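Local coordinates for CdiI (Burkholderia pseudomallei 1026a, PDB 4G6V), which binds the tRNase toxin domain CdiA-CT as its immunity protein and so probably protects the cell from contact-dependent growth inhibition, at residues F6-I11 with E59-V64. Sequence-based numbering, arbitrary orientation.
Sequences FCYLSI and ESFFLV
Two neighbouring antiparallel strands in the middle of the CdiI sheet, 4-9 and 60-66, meet here, and a classic beta bulge ends their pairing where Glu59 and Ser60 both face Leu9. Cys7 and Phe62 exchange two backbone hydrogen bonds, N to O 3.0 Å each way. Beyond them Leu9 N binds Ser60 O, and Leu9 O takes Glu59 N at 2.8 Å, with Ser60 N as a weak second donor. On one face Phe6, Tyr8 and Phe61 form an aromatic cluster. Phe61, its CG anti to the backbone N (chi1 166°), reaches over the partner strand and turns its edge to the face of Tyr8, ring planes at 73°. Phe61 CE1 lies 3.4 Å from Phe6 CD1, while Leu63 CD1 sits over a face of Phe6, 3.6 Å from the ring centroid in a CH-pi contact. Helix 45-53 packs on Tyr8 and Phe61; Phe6, Phe61 and Leu63 also touch the toxin chain, so this face contributes to the complex. On the other face, beside helix 13-26, Cys7 CB stands over one face of the Phe62 ring, 3.6 Å from its centroid in a second CH-pi contact, with Cys7 SG approaching obliquely, and Leu9 CD1 meets the ring edge. From within the bulge, Ser60 OG donates to Ile11 O at 2.8 Å, from above the carbonyl plane.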
loop_
_atom_site.group_PDB
_atom_site.type_symbol
_atom_site.label_atom_id
_atom_site.label_comp_id
_atom_site.label_asym_id
_atom_site.label_seq_id
_atom_site.Cartn_x
_atom_site.Cartn_y
_atom_site.Cartn_z
ATOM N N PHE B 6 5.441 -4.415 1.157
ATOM C CA PHE B 6 5.051 -5.797 1.341
ATOM C C PHE B 6 6.302 -6.599 1.635
ATOM O O PHE B 6 7.202 -6.656 0.817
ATOM C CB PHE B 6 4.399 -6.328 0.078
ATOM C CG PHE B 6 2.958 -6.021 -0.011
ATOM C CD1 PHE B 6 2.023 -7.033 -0.118
ATOM C CD2 PHE B 6 2.515 -4.715 0.052
ATOM C CE1 PHE B 6 0.655 -6.733 -0.175
ATOM C CE2 PHE B 6 1.148 -4.407 -0.014
ATOM C CZ PHE B 6 0.227 -5.417 -0.122
ATOM N N CYS B 7 6.365 -7.220 2.800
ATOM C CA CYS B 7 7.590 -7.857 3.244
ATOM C C CYS B 7 7.325 -9.311 3.434
ATOM O O CYS B 7 6.542 -9.686 4.284
ATOM C CB CYS B 7 8.040 -7.258 4.575
ATOM S SG CYS B 7 8.374 -5.479 4.485
ATOM N N TYR B 8 7.963 -10.130 2.627
ATOM C CA TYR B 8 7.907 -11.579 2.785
ATOM C C TYR B 8 9.166 -12.133 3.453
ATOM O O TYR B 8 10.296 -11.707 3.148
ATOM C CB TYR B 8 7.730 -12.248 1.428
ATOM C CG TYR B 8 6.641 -11.638 0.594
ATOM C CD1 TYR B 8 5.472 -12.327 0.355
ATOM C CD2 TYR B 8 6.785 -10.356 0.048
ATOM C CE1 TYR B 8 4.466 -11.775 -0.415
ATOM C CE2 TYR B 8 5.792 -9.799 -0.733
ATOM C CZ TYR B 8 4.632 -10.514 -0.959
ATOM O OH TYR B 8 3.626 -9.976 -1.725
ATOM N N LEU B 9 8.959 -13.095 4.354
ATOM C CA LEU B 9 10.052 -13.701 5.104
ATOM C C LEU B 9 10.099 -15.208 4.932
ATOM O O LEU B 9 9.072 -15.871 4.800
ATOM C CB LEU B 9 9.942 -13.370 6.591
ATOM C CG LEU B 9 10.098 -11.917 7.041
ATOM C CD1 LEU B 9 9.807 -11.807 8.519
ATOM C CD2 LEU B 9 11.489 -11.381 6.731
ATOM N N SER B 10 11.306 -15.755 4.952
ATOM C CA SER B 10 11.477 -17.188 4.848
ATOM C C SER B 10 11.250 -17.832 6.222
ATOM O O SER B 10 10.881 -18.997 6.299
ATOM C CB SER B 10 12.858 -17.517 4.302
ATOM O OG SER B 10 13.848 -17.248 5.276
ATOM N N ILE B 11 11.442 -17.062 7.297
ATOM C CA ILE B 11 11.251 -17.567 8.668
ATOM C C ILE B 11 9.777 -17.605 9.099
ATOM O O ILE B 11 8.918 -17.000 8.473
ATOM C CB ILE B 11 12.087 -16.775 9.709
ATOM C CG1 ILE B 11 11.697 -15.302 9.723
ATOM C CG2 ILE B 11 13.551 -16.863 9.374
ATOM C CD1 ILE B 11 12.363 -14.512 10.818
ATOM N N GLU B 59 7.281 -17.939 4.444
ATOM C CA GLU B 59 6.465 -18.550 5.498
ATOM C C GLU B 59 5.628 -17.505 6.212
ATOM O O GLU B 59 4.487 -17.767 6.587
ATOM C CB GLU B 59 7.323 -19.284 6.520
ATOM C CG GLU B 59 8.056 -20.479 5.929
ATOM C CD GLU B 59 7.119 -21.484 5.255
ATOM O OE1 GLU B 59 5.944 -21.606 5.681
ATOM O OE2 GLU B 59 7.567 -22.162 4.298
ATOM N N SER B 60 6.195 -16.320 6.394
ATOM C CA SER B 60 5.470 -15.236 7.029
ATOM C C SER B 60 5.490 -13.961 6.159
ATOM O O SER B 60 6.256 -13.835 5.197
ATOM C CB SER B 60 5.998 -14.985 8.449
ATOM O OG SER B 60 7.387 -14.693 8.449
ATOM N N PHE B 61 4.615 -13.031 6.499
ATOM C CA PHE B 61 4.445 -11.805 5.748
ATOM C C PHE B 61 4.062 -10.694 6.728
ATOM O O PHE B 61 3.357 -10.926 7.717
ATOM C CB PHE B 61 3.319 -11.976 4.728
ATOM C CG PHE B 61 2.845 -10.691 4.154
ATOM C CD1 PHE B 61 3.352 -10.226 2.961
ATOM C CD2 PHE B 61 1.907 -9.920 4.822
ATOM C CE1 PHE B 61 2.916 -9.015 2.436
ATOM C CE2 PHE B 61 1.467 -8.711 4.301
ATOM C CZ PHE B 61 1.964 -8.254 3.111
ATOM N N PHE B 62 4.533 -9.489 6.477
ATOM C CA PHE B 62 4.014 -8.369 7.237
ATOM C C PHE B 62 4.101 -7.109 6.384
ATOM O O PHE B 62 4.767 -7.087 5.341
ATOM C CB PHE B 62 4.765 -8.197 8.554
ATOM C CG PHE B 62 6.162 -7.726 8.373
ATOM C CD1 PHE B 62 6.426 -6.375 8.159
ATOM C CD2 PHE B 62 7.216 -8.622 8.383
ATOM C CE1 PHE B 62 7.726 -5.915 7.953
ATOM C CE2 PHE B 62 8.526 -8.170 8.173
ATOM C CZ PHE B 62 8.777 -6.805 7.956
ATOM N N LEU B 63 3.420 -6.064 6.828
ATOM C CA LEU B 63 3.318 -4.849 6.050
ATOM C C LEU B 63 3.972 -3.687 6.790
ATOM O O LEU B 63 3.948 -3.626 8.023
ATOM C CB LEU B 63 1.850 -4.570 5.770
ATOM C CG LEU B 63 1.470 -3.746 4.544
ATOM C CD1 LEU B 63 1.960 -4.440 3.290
ATOM C CD2 LEU B 63 -0.053 -3.531 4.494
ATOM N N VAL B 64 4.593 -2.788 6.028
ATOM C CA VAL B 64 5.122 -1.533 6.562
ATOM C C VAL B 64 4.481 -0.359 5.811
ATOM O O VAL B 64 4.693 -0.184 4.621
ATOM C CB VAL B 64 6.664 -1.438 6.444
ATOM C CG1 VAL B 64 7.199 -0.169 7.099
ATOM C CG2 VAL B 64 7.309 -2.620 7.093
#